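PDB 4FGM: aminopeptidase N family protein, which probably acts as a zinc-dependent aminopeptidase of the M61 family, trimming residues from the N-terminal ends of peptides. Local coordinates for residues E23-N26 with D27-L31; F106-T109 with S110-A114; D251-S254 with A255-E259; E274-H277 with S278-K282; E301-W304 with F305-M309. All blocks are in the same frame, centred on the assembly; numbering follows the deposited sequence.

Contact 1: residues E23-N26 with D27-L31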
# COMPACT_ATOMS: atom_id res chain seq x y z
N GLU A 23 -14.72 33.65 -3.62
CA GLU A 23 -15.73 34.67 -3.93
C GLU A 23 -16.04 35.53 -2.72
O GLU A 23 -16.10 36.76 -2.81
CB GLU A 23 -17.01 34.00 -4.45
CG GLU A 23 -18.14 34.95 -4.83
CD GLU A 23 -17.81 35.84 -6.02
OE1 GLU A 23 -16.81 35.55 -6.71
OE2 GLU A 23 -18.56 36.81 -6.26
N GLN A 24 -16.25 34.87 -1.58
CA GLN A 24 -16.53 35.57 -0.34
C GLN A 24 -15.79 34.94 0.84
O GLN A 24 -16.02 33.78 1.19
CB GLN A 24 -18.04 35.56 -0.05
CG GLN A 24 -18.41 36.40 1.16
CD GLN A 24 -19.90 36.58 1.30
OE1 GLN A 24 -20.62 35.65 1.67
NE2 GLN A 24 -20.38 37.78 1.00
N THR A 25 -14.90 35.72 1.45
CA THR A 25 -14.13 35.26 2.59
C THR A 25 -14.84 35.71 3.86
O THR A 25 -15.65 36.63 3.83
CB THR A 25 -12.71 35.85 2.57
OG1 THR A 25 -12.79 37.28 2.64
CG2 THR A 25 -12.00 35.47 1.28
N ASN A 26 -14.55 35.04 4.98
CA ASN A 26 -15.16 35.42 6.25
C ASN A 26 -14.18 36.36 6.95
O ASN A 26 -13.10 36.62 6.44
CB ASN A 26 -15.43 34.19 7.12
CG ASN A 26 -16.33 33.19 6.43
OD1 ASN A 26 -17.29 33.56 5.75
ND2 ASN A 26 -16.04 31.90 6.62
N ASP A 27 -14.56 36.88 8.11
CA ASP A 27 -13.68 37.79 8.84
C ASP A 27 -12.42 37.05 9.23
O ASP A 27 -12.49 36.03 9.92
CB ASP A 27 -14.37 38.31 10.10
CG ASP A 27 -15.87 38.28 10.00
OD1 ASP A 27 -16.46 37.19 10.21
OD2 ASP A 27 -16.47 39.34 9.71
N GLU A 28 -11.27 37.56 8.80
CA GLU A 28 -9.99 36.91 9.11
C GLU A 28 -10.08 35.45 8.65
O GLU A 28 -9.90 34.52 9.44
CB GLU A 28 -9.73 36.97 10.62
CG GLU A 28 -9.82 38.37 11.24
CD GLU A 28 -8.69 39.30 10.80
OE1 GLU A 28 -7.51 38.92 10.94
OE2 GLU A 28 -8.99 40.42 10.33
N GLN A 29 -10.36 35.27 7.36
CA GLN A 29 -10.49 33.95 6.74
C GLN A 29 -9.20 33.15 6.85
O GLN A 29 -8.10 33.68 6.64
CB GLN A 29 -10.88 34.12 5.26
CG GLN A 29 -10.98 32.82 4.47
CD GLN A 29 -12.18 31.97 4.84
OE1 GLN A 29 -13.33 32.37 4.66
NE2 GLN A 29 -11.91 30.77 5.35
N GLU A 30 -9.34 31.87 7.16
CA GLU A 30 -8.18 30.99 7.28
C GLU A 30 -8.11 29.97 6.15
O GLU A 30 -9.13 29.52 5.63
CB GLU A 30 -8.19 30.25 8.62
CG GLU A 30 -7.95 31.16 9.82
CD GLU A 30 -8.02 30.42 11.14
OE1 GLU A 30 -8.27 29.19 11.14
OE2 GLU A 30 -7.82 31.07 12.19
N LEU A 31 -6.88 29.63 5.77
CA LEU A 31 -6.61 28.65 4.72
C LEU A 31 -5.70 27.60 5.36
O LEU A 31 -4.77 27.94 6.10
CB LEU A 31 -5.88 29.33 3.55
CG LEU A 31 -6.50 30.62 3.01
CD1 LEU A 31 -5.54 31.30 2.05
CD2 LEU A 31 -7.81 30.30 2.32
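The side-chain amides of Asn26 and Gln29 meet with their planes turned 43° to one another, neither stacked nor coplanar; OE1 of Gln29 lies 3.4 Å from ND2 of Asn26, but the angle is too poor for a hydrogen bond. Both residues belong to the tight loop that joins strand 15-22 to strand 30-32 in the M61 N-terminal domain. The bond that ties the bend together uses backbone instead: Asn26 N donates to Gln29 OE1 at 3.0 Å, tilted from the carbonyl plane. With CG anti to the backbone N (chi1 177°) and the chain then bent at chi2 (71°), Gln29 folds its amide back over the preceding residues. At the root of that side chain, CB packs on CB of Thr25 at 3.7 Å, inside the loop. Asp27 and Glu28 turn away at the bend, and the carboxylate of Asp27 makes a salt bridge with Arg76. OE1 of Gln29 also receives a weak bond from Gln118, while NE2 on the far side of the amide is held by Glu116 O. The same NE2 donates to Glu30 O at 3.1 Å, an acceptor lying almost in the plane of the Gln29 amide.

Contact 2: residues F106-T109 with S110-A114; sequences FNNT and SLCLA
Phe106 and Leu111 meet across a short, weakly bonded helical turn, their side chains crossing at about a right angle. From its root outward, Phe106 is followed by Leu111: CB lies 3.9 Å from both CD1 and CD2 of Leu111, CG and CD2 of the ring each come within 3.6 Å of Leu111 CD2, and CE2 is 4.0 Å from that methyl. Leu111 CD2 thus sits over one face of the ring, displaced toward the rim, in a CH-pi contact. Phe106 CG stands between its backbone N and carbonyl carbon (chi1 67°), which brings the ring round to the leucine. The turn beneath is held by Asn107 O, which accepts from Ser110 N at 2.9 Å and more weakly from Leu111 N, and by Asn108 O, which accepts from Cys112 N. Cys112 SG lies 3.5 Å from Asn108 OD1, a buried oxygen for which the model offers no hydrogen-bonding partner; ND2 of the same amide is satisfied by Leu163 O. A water joins Thr109 OG1 to Ser110 OG, 2.6 Å from each. The short helix 108-111 follows strand 103-106 and packs against strand 2-10 through Ile6 and against strand 97-99 through Ala97, while the Phe106 ring also meets Phe16 and the nearly parallel ring of Phe168 on strand 168-171.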
# COMPACT_ATOMS: atom_id res chain seq x y z
N PHE A 106 0.35 14.56 -9.16
CA PHE A 106 0.02 15.30 -7.94
C PHE A 106 -1.30 14.92 -7.30
O PHE A 106 -2.25 14.49 -7.96
CB PHE A 106 0.05 16.83 -8.17
CG PHE A 106 -1.02 17.35 -9.11
CD1 PHE A 106 -0.74 17.57 -10.46
CD2 PHE A 106 -2.30 17.65 -8.64
CE1 PHE A 106 -1.71 18.08 -11.32
CE2 PHE A 106 -3.28 18.16 -9.49
CZ PHE A 106 -2.98 18.37 -10.84
N ASN A 107 -1.33 15.09 -5.98
CA ASN A 107 -2.51 14.85 -5.17
C ASN A 107 -2.86 16.24 -4.68
O ASN A 107 -1.98 17.02 -4.31
CB ASN A 107 -2.16 13.96 -3.97
CG ASN A 107 -1.96 12.51 -4.36
OD1 ASN A 107 -2.93 11.79 -4.62
ND2 ASN A 107 -0.71 12.09 -4.42
N ASN A 108 -4.15 16.56 -4.66
CA ASN A 108 -4.54 17.89 -4.24
C ASN A 108 -4.33 18.18 -2.76
O ASN A 108 -4.46 19.33 -2.32
CB ASN A 108 -5.97 18.17 -4.70
CG ASN A 108 -6.05 18.26 -6.21
OD1 ASN A 108 -5.26 18.96 -6.83
ND2 ASN A 108 -6.99 17.54 -6.82
N THR A 109 -3.98 17.15 -1.99
CA THR A 109 -3.67 17.35 -0.58
C THR A 109 -2.37 18.15 -0.53
O THR A 109 -2.08 18.82 0.45
CB THR A 109 -3.40 16.02 0.17
OG1 THR A 109 -2.80 15.09 -0.73
CG2 THR A 109 -4.68 15.45 0.76
N SER A 110 -1.58 18.08 -1.60
CA SER A 110 -0.31 18.79 -1.68
C SER A 110 -0.40 20.14 -2.40
O SER A 110 0.38 21.04 -2.13
CB SER A 110 0.76 17.94 -2.39
OG SER A 110 1.24 16.90 -1.55
N LEU A 111 -1.35 20.27 -3.32
CA LEU A 111 -1.47 21.51 -4.09
C LEU A 111 -2.57 22.50 -3.72
O LEU A 111 -2.39 23.70 -3.86
CB LEU A 111 -1.60 21.16 -5.58
CG LEU A 111 -0.29 21.00 -6.36
CD1 LEU A 111 0.57 19.90 -5.75
CD2 LEU A 111 -0.60 20.68 -7.80
N CYS A 112 -3.70 22.00 -3.24
CA CYS A 112 -4.84 22.86 -2.94
C CYS A 112 -5.19 23.18 -1.50
O CYS A 112 -5.73 22.33 -0.78
CB CYS A 112 -6.08 22.26 -3.60
SG CYS A 112 -5.88 22.02 -5.36
N LEU A 113 -4.93 24.42 -1.09
CA LEU A 113 -5.27 24.84 0.27
C LEU A 113 -6.79 24.80 0.45
O LEU A 113 -7.54 25.15 -0.45
CB LEU A 113 -4.78 26.26 0.53
CG LEU A 113 -3.27 26.47 0.65
CD1 LEU A 113 -2.99 27.95 0.82
CD2 LEU A 113 -2.73 25.68 1.84
N ALA A 114 -7.23 24.35 1.61
CA ALA A 114 -8.66 24.28 1.91
C ALA A 114 -9.09 25.62 2.50
O ALA A 114 -8.34 26.25 3.26
CB ALA A 114 -8.95 23.16 2.89
O HOH W 1 -0.29 14.84 -1.29

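Contact 3: residues D251-S254 with A255-E259; sequences DLIS and AHQYE
Ser254 and Gln257 stand at the two ends of a type I beta turn in the loop between strand 242-248 and helix 262-277, and their side chains reinforce it. The turn's own bond, Gln257 N to Ser254 O, is 3.2 Å long, with the donor well above the carbonyl plane. A second link runs the other way, from Ser254 N to Gln257 OE1, 2.9 Å and nearly straight. The glutamine reaches back because CG lies beside its own backbone N (chi1 -72°) and the chain continues extended through chi2 (177°), which carries the amide to the start of the turn. Ser254 OG, held between its backbone N and carbonyl carbon, donates to the same OE1 at 3.2 Å. The two donors approach from opposite faces of the carbonyl plane, so one amide oxygen is gripped twice by a single residue. Ser254 OG also accepts a weak bond from His256 N, the pattern of an ST turn. Ile253 is buried, whereas the turn at Ala255 and His256 is exposed; its CG1 touches Gln257 CB at 3.4 Å while the side chain also packs on Ile200 of helix 197-215 and Tyr264 of helix 262-277. Arg199 secures the chain after the turn by bonding the carbonyl oxygens of Gln257 and Tyr258. The isoleucine side chain runs out extended, CG1 anti to the backbone N (chi1 -167°), and Ile253 CD1 touches two carbonyl oxygens, 3.3 Å from Gln257 O and 3.4 Å from Glu259 O.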
# COMPACT_ATOMS: atom_id res chain seq x y z
N ASP A 251 7.71 -5.26 -14.17
CA ASP A 251 6.42 -5.82 -13.76
C ASP A 251 5.37 -5.72 -14.87
O ASP A 251 4.32 -6.35 -14.79
CB ASP A 251 5.90 -5.11 -12.51
CG ASP A 251 6.86 -5.21 -11.33
OD1 ASP A 251 7.67 -6.16 -11.30
OD2 ASP A 251 6.80 -4.34 -10.43
N LEU A 252 5.65 -4.92 -15.89
CA LEU A 252 4.71 -4.75 -16.99
C LEU A 252 5.12 -5.65 -18.14
O LEU A 252 5.96 -5.29 -18.96
CB LEU A 252 4.68 -3.28 -17.43
CG LEU A 252 4.21 -2.30 -16.35
CD1 LEU A 252 4.23 -0.89 -16.91
CD2 LEU A 252 2.81 -2.65 -15.87
N ILE A 253 4.50 -6.82 -18.18
CA ILE A 253 4.78 -7.83 -19.18
C ILE A 253 4.72 -7.33 -20.64
O ILE A 253 3.83 -6.56 -21.02
CB ILE A 253 3.83 -9.04 -18.95
CG1 ILE A 253 4.31 -10.24 -19.77
CG2 ILE A 253 2.40 -8.66 -19.27
CD1 ILE A 253 3.83 -11.57 -19.20
N SER A 254 5.69 -7.76 -21.43
CA SER A 254 5.79 -7.35 -22.83
C SER A 254 5.08 -8.32 -23.78
O SER A 254 4.63 -9.40 -23.38
CB SER A 254 7.26 -7.23 -23.24
OG SER A 254 7.89 -8.50 -23.27
N ALA A 255 4.98 -7.92 -25.04
CA ALA A 255 4.33 -8.72 -26.07
C ALA A 255 5.09 -10.01 -26.38
O ALA A 255 4.54 -10.92 -27.01
CB ALA A 255 4.15 -7.90 -27.34
N HIS A 256 6.35 -10.09 -25.95
CA HIS A 256 7.17 -11.27 -26.20
C HIS A 256 7.27 -12.20 -25.00
O HIS A 256 8.05 -13.16 -25.01
CB HIS A 256 8.56 -10.84 -26.65
CG HIS A 256 8.54 -9.87 -27.79
ND1 HIS A 256 7.88 -10.13 -28.97
CD2 HIS A 256 9.08 -8.64 -27.93
CE1 HIS A 256 8.01 -9.09 -29.79
NE2 HIS A 256 8.74 -8.17 -29.17
N GLN A 257 6.49 -11.91 -23.96
CA GLN A 257 6.47 -12.72 -22.75
C GLN A 257 5.10 -13.38 -22.65
O GLN A 257 4.13 -12.75 -22.22
CB GLN A 257 6.72 -11.85 -21.51
CG GLN A 257 8.14 -11.33 -21.35
CD GLN A 257 8.29 -10.41 -20.13
OE1 GLN A 257 7.88 -9.25 -20.15
NE2 GLN A 257 8.85 -10.95 -19.05
N TYR A 258 5.01 -14.65 -23.04
CA TYR A 258 3.75 -15.37 -23.01
C TYR A 258 3.30 -15.76 -21.61
O TYR A 258 2.20 -15.39 -21.17
CB TYR A 258 3.83 -16.63 -23.87
CG TYR A 258 2.52 -17.40 -23.93
CD1 TYR A 258 1.44 -16.91 -24.67
CD2 TYR A 258 2.35 -18.59 -23.23
CE1 TYR A 258 0.22 -17.59 -24.70
CE2 TYR A 258 1.13 -19.28 -23.25
CZ TYR A 258 0.07 -18.77 -23.99
OH TYR A 258 -1.14 -19.43 -24.01
N GLU A 259 4.14 -16.50 -20.91
CA GLU A 259 3.82 -16.97 -19.57
C GLU A 259 3.83 -15.93 -18.47
O GLU A 259 4.46 -14.87 -18.57
CB GLU A 259 4.78 -18.10 -19.18
CG GLU A 259 4.64 -19.38 -19.99
CD GLU A 259 3.26 -19.99 -19.89
OE1 GLU A 259 2.66 -19.92 -18.80
OE2 GLU A 259 2.78 -20.55 -20.90

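Contact 4: residues E274-H277 with S278-K282. With ZN (zinc ion), chain C; MAE (maleic acid), chain B.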
# COMPACT_ATOMS: atom_id res chain seq x y z
N GLU A 274 -5.65 -2.24 -4.94
CA GLU A 274 -6.19 -0.89 -4.93
C GLU A 274 -7.66 -0.87 -5.36
O GLU A 274 -8.48 -0.14 -4.79
CB GLU A 274 -5.36 0.02 -5.85
CG GLU A 274 -3.87 0.07 -5.51
CD GLU A 274 -3.58 0.30 -4.04
OE1 GLU A 274 -4.41 0.93 -3.35
OE2 GLU A 274 -2.52 -0.14 -3.56
N TYR A 275 -7.99 -1.67 -6.37
CA TYR A 275 -9.35 -1.77 -6.89
C TYR A 275 -10.30 -2.22 -5.78
O TYR A 275 -11.36 -1.62 -5.57
CB TYR A 275 -9.40 -2.77 -8.05
CG TYR A 275 -10.62 -2.65 -8.94
CD1 TYR A 275 -10.79 -1.55 -9.79
CD2 TYR A 275 -11.59 -3.66 -8.97
CE1 TYR A 275 -11.88 -1.47 -10.64
CE2 TYR A 275 -12.69 -3.59 -9.82
CZ TYR A 275 -12.82 -2.50 -10.66
OH TYR A 275 -13.88 -2.43 -11.53
N PHE A 276 -9.91 -3.26 -5.06
CA PHE A 276 -10.72 -3.79 -3.96
C PHE A 276 -10.99 -2.69 -2.94
O PHE A 276 -12.09 -2.60 -2.36
CB PHE A 276 -9.98 -4.93 -3.26
CG PHE A 276 -10.85 -5.75 -2.34
CD1 PHE A 276 -11.72 -6.71 -2.86
CD2 PHE A 276 -10.83 -5.53 -0.97
CE1 PHE A 276 -12.54 -7.45 -2.02
CE2 PHE A 276 -11.66 -6.28 -0.12
CZ PHE A 276 -12.52 -7.24 -0.65
N HIS A 277 -9.98 -1.85 -2.73
CA HIS A 277 -10.08 -0.74 -1.78
C HIS A 277 -11.23 0.21 -2.16
O HIS A 277 -11.72 0.97 -1.31
CB HIS A 277 -8.76 0.05 -1.73
CG HIS A 277 -7.81 -0.42 -0.67
ND1 HIS A 277 -8.21 -0.73 0.62
CD2 HIS A 277 -6.47 -0.58 -0.69
CE1 HIS A 277 -7.15 -1.05 1.34
NE2 HIS A 277 -6.08 -0.96 0.57
N SER A 278 -11.64 0.18 -3.43
CA SER A 278 -12.75 1.04 -3.88
C SER A 278 -13.95 0.77 -2.99
O SER A 278 -14.74 1.68 -2.66
CB SER A 278 -13.13 0.73 -5.32
OG SER A 278 -12.18 1.30 -6.20
N TRP A 279 -14.14 -0.50 -2.63
CA TRP A 279 -15.25 -0.86 -1.78
C TRP A 279 -14.76 -0.83 -0.34
O TRP A 279 -15.38 -0.22 0.54
CB TRP A 279 -15.73 -2.27 -2.09
CG TRP A 279 -16.45 -2.40 -3.38
CD1 TRP A 279 -17.81 -2.32 -3.58
CD2 TRP A 279 -15.87 -2.65 -4.66
NE1 TRP A 279 -18.10 -2.52 -4.91
CE2 TRP A 279 -16.93 -2.73 -5.60
CE3 TRP A 279 -14.55 -2.83 -5.11
CZ2 TRP A 279 -16.72 -2.97 -6.95
CZ3 TRP A 279 -14.33 -3.07 -6.45
CH2 TRP A 279 -15.41 -3.15 -7.36
N ASN A 280 -13.63 -1.49 -0.12
CA ASN A 280 -13.07 -1.57 1.21
C ASN A 280 -12.10 -0.44 1.53
O ASN A 280 -10.97 -0.44 1.01
CB ASN A 280 -12.39 -2.93 1.33
CG ASN A 280 -12.24 -3.42 2.76
OD1 ASN A 280 -12.87 -2.91 3.68
ND2 ASN A 280 -11.41 -4.46 2.94
N ILE A 281 -12.61 0.55 2.27
CA ILE A 281 -11.91 1.77 2.69
C ILE A 281 -12.29 3.07 2.02
O ILE A 281 -12.09 4.14 2.62
CB ILE A 281 -10.36 1.64 2.63
CG1 ILE A 281 -9.73 2.60 3.65
CG2 ILE A 281 -9.84 2.15 1.29
CD1 ILE A 281 -10.25 2.40 5.05
N LYS A 282 -12.79 2.99 0.80
CA LYS A 282 -13.18 4.21 0.12
C LYS A 282 -14.65 4.47 0.39
O LYS A 282 -15.05 5.64 0.56
CB LYS A 282 -12.94 4.14 -1.38
CG LYS A 282 -11.48 4.41 -1.78
CD LYS A 282 -10.76 5.24 -0.72
CE LYS A 282 -10.92 6.70 -1.00
NZ LYS A 282 -10.74 7.45 0.26
ZN ZN C . -4.19 -1.24 1.14
C1 MAE B . -2.23 0.57 0.93
O1 MAE B . -2.50 0.49 2.18
O2 MAE B . -3.18 0.51 0.12
C2 MAE B . -0.82 0.80 0.55
C3 MAE B . -0.04 1.87 0.66
C4 MAE B . -0.40 3.17 1.23
O3 MAE B . -1.53 3.49 1.66
O4 MAE B . 0.54 3.98 1.29
O HOH W 2 -8.97 2.57 -5.76
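His277, near the C-terminal end of the zinc-binding HExxH helix 262-277, meets Asn280 of the tight turn that follows. NE2 of His277 binds the zinc ion at 2.0 Å, with His273 and Glu307 as the other protein ligands and O2 of the bound maleic acid also on the metal. Glu274 of the same motif has OE1 3.7 Å from that O2. The other ring nitrogen of His277, ND1, donates to Asn280 O at 2.8 Å; the acceptor lies in the ring plane and the bond points nearly along the C=O axis. Together with the zinc bond, this second-shell bond fixes the rotation of the imidazole. Asn280 O also receives a close CA-H contact from His277 itself. Phe276 contributes its carbonyl oxygen, which takes two donors: Asn280 N at 2.9 Å, in the carbonyl plane, and Trp279 N, above it. Its ring meets the Asn280 amide at the edge, CE2 lying 3.6 Å from ND2, with the two planes close to perpendicular. Trp279, with CG anti to its carbonyl carbon (chi1 -72°), swings back alongside Tyr275 and presents an edge to that ring's face. This is an offset edge-to-face pair, centroids 5.4 Å apart and planes at 72°. The polar ends are bonded away from the pair, Trp279 NE1 to Glu217 O and Tyr275 OH to His185 NE2. Ile281 lies alongside the zinc-bound histidine, pointing the same way, its CG2 methyl 3.4 Å from His277 ND1.

Contact 5: residues E301-W304 with F305-M309; sequences EQLW and FYEGM. With ZN (zinc ion), chain C; MAE (maleic acid), chain B.
The chain that supplies the third protein ligand of the zinc, Glu307, passes here from helix 303-306 into helix 308-320, and Trp304 and Phe305 form the apolar body of the turn. Phe305 CB sits over the centre of the six-membered ring of Trp304, 3.7 Å from its centroid. The phenyl ring beyond it turns its edge toward that indole face, planes at 79°. Trp304 CG lies between its backbone N and carbonyl carbon (chi1 65°), which lays the indole against the following residue, Phe305. Met309, present as selenomethionine, lies alongside and brings CE to 3.5 Å from Trp304 CZ3. Two carbonyls hold the backbone: Gln302 O accepts from Phe305 N and Tyr306 N, and Leu303 O from Glu307 N and Gly308 N. Having no side chain, Gly308 can bring CA to within 3.0 Å of Trp304 O. Gln302 and Tyr306 run side by side, and Gln302 OE1 and Tyr306 OH share a partner in Thr419 OG1. Glu307, bent at chi2 (-54°), places OE1 2.2 Å from the zinc ion. Its other oxygen, OE2, lies only 2.6 Å from O1 of maleic acid, a distance suggesting that one of the two acid groups carries a proton and donates it. As maleic acid also binds the metal through O2, the one carboxylate of Glu307 faces the zinc with OE1 and the metal-bound ligand with OE2.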
# COMPACT_ATOMS: atom_id res chain seq x y z
N GLU A 301 -8.19 1.14 15.20
CA GLU A 301 -7.61 -0.20 15.27
C GLU A 301 -8.18 -1.09 14.18
O GLU A 301 -7.90 -2.29 14.15
CB GLU A 301 -7.93 -0.85 16.61
CG GLU A 301 -9.43 -1.11 16.81
CD GLU A 301 -9.73 -1.87 18.09
OE1 GLU A 301 -9.31 -1.42 19.17
OE2 GLU A 301 -10.39 -2.93 17.99
N GLN A 302 -8.97 -0.52 13.28
CA GLN A 302 -9.61 -1.30 12.23
C GLN A 302 -8.82 -1.64 10.96
O GLN A 302 -9.34 -2.29 10.06
CB GLN A 302 -10.93 -0.64 11.84
CG GLN A 302 -11.93 -0.57 12.99
CD GLN A 302 -13.20 0.15 12.62
OE1 GLN A 302 -13.83 -0.15 11.61
NE2 GLN A 302 -13.59 1.11 13.45
N LEU A 303 -7.56 -1.20 10.87
CA LEU A 303 -6.78 -1.50 9.68
C LEU A 303 -6.54 -3.00 9.48
O LEU A 303 -6.15 -3.43 8.39
CB LEU A 303 -5.45 -0.75 9.71
CG LEU A 303 -5.58 0.78 9.64
CD1 LEU A 303 -4.19 1.40 9.51
CD2 LEU A 303 -6.45 1.19 8.46
N TRP A 304 -6.78 -3.80 10.52
CA TRP A 304 -6.60 -5.25 10.39
C TRP A 304 -7.64 -5.75 9.40
O TRP A 304 -7.46 -6.77 8.73
CB TRP A 304 -6.83 -5.96 11.74
CG TRP A 304 -8.24 -5.86 12.27
CD1 TRP A 304 -8.73 -4.93 13.15
CD2 TRP A 304 -9.34 -6.73 11.95
NE1 TRP A 304 -10.06 -5.17 13.40
CE2 TRP A 304 -10.46 -6.26 12.68
CE3 TRP A 304 -9.49 -7.85 11.13
CZ2 TRP A 304 -11.71 -6.88 12.61
CZ3 TRP A 304 -10.74 -8.47 11.06
CH2 TRP A 304 -11.83 -7.98 11.79
N PHE A 305 -8.75 -5.02 9.32
CA PHE A 305 -9.82 -5.38 8.42
C PHE A 305 -9.67 -4.65 7.08
O PHE A 305 -9.66 -5.28 6.01
CB PHE A 305 -11.17 -5.05 9.08
CG PHE A 305 -12.36 -5.24 8.17
CD1 PHE A 305 -12.79 -4.21 7.33
CD2 PHE A 305 -13.03 -6.46 8.14
CE1 PHE A 305 -13.88 -4.39 6.46
CE2 PHE A 305 -14.11 -6.66 7.28
CZ PHE A 305 -14.54 -5.63 6.43
N TYR A 306 -9.52 -3.34 7.14
CA TYR A 306 -9.40 -2.55 5.92
C TYR A 306 -8.13 -2.84 5.11
O TYR A 306 -8.13 -2.70 3.89
CB TYR A 306 -9.55 -1.07 6.26
CG TYR A 306 -11.00 -0.78 6.56
CD1 TYR A 306 -11.96 -0.86 5.55
CD2 TYR A 306 -11.43 -0.54 7.87
CE1 TYR A 306 -13.32 -0.73 5.84
CE2 TYR A 306 -12.79 -0.41 8.16
CZ TYR A 306 -13.73 -0.51 7.14
OH TYR A 306 -15.07 -0.43 7.42
N GLU A 307 -7.07 -3.24 5.79
CA GLU A 307 -5.85 -3.58 5.07
C GLU A 307 -5.72 -5.10 5.02
O GLU A 307 -5.33 -5.66 3.99
CB GLU A 307 -4.62 -2.96 5.75
CG GLU A 307 -4.48 -1.46 5.53
CD GLU A 307 -4.49 -1.07 4.05
OE1 GLU A 307 -4.42 -1.98 3.20
OE2 GLU A 307 -4.57 0.13 3.75
N GLY A 308 -6.07 -5.77 6.12
CA GLY A 308 -5.98 -7.22 6.20
C GLY A 308 -6.79 -7.98 5.17
O GLY A 308 -6.23 -8.80 4.43
N MSE A 309 -8.10 -7.73 5.11
CA MSE A 309 -8.98 -8.41 4.16
C MSE A 309 -8.47 -8.18 2.74
O MSE A 309 -8.40 -9.11 1.92
CB MSE A 309 -10.42 -7.89 4.25
CG MSE A 309 -11.07 -7.97 5.64
SE MSE A 309 -11.18 -9.77 6.42
CE MSE A 309 -9.88 -9.56 7.82
ZN ZN C . -4.19 -1.24 1.14
C1 MAE B . -2.23 0.57 0.93
O1 MAE B . -2.50 0.49 2.18
O2 MAE B . -3.18 0.51 0.12
C2 MAE B . -0.82 0.80 0.55
C3 MAE B . -0.04 1.87 0.66
C4 MAE B . -0.40 3.17 1.23
O3 MAE B . -1.53 3.49 1.66
O4 MAE B . 0.54 3.98 1.29

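In the fold
All five contacts are local, within turns and short helices that follow one another along the chain; none nests in or crosses another. Contact 1 closes the loop between strands 15-22 and 30-32, and contact 2 forms the short helix after strand 103-106. The two touch where Leu31 packs on Leu113 and Ala114, within the N-terminal domain. Contact 3 turns the loop from strand 242-248 to helix 262-277, on the opposite side of the chain's centre from contact 1. Contact 4 lies at the C-terminal end of that helix and the turn after it, and contact 5 begins the next helices. Their centres lie about 12 Å apart, and both reach the zinc ion and maleic acid; Asn280 packs on Phe305 and Tyr306, joining the two halves of the metal site.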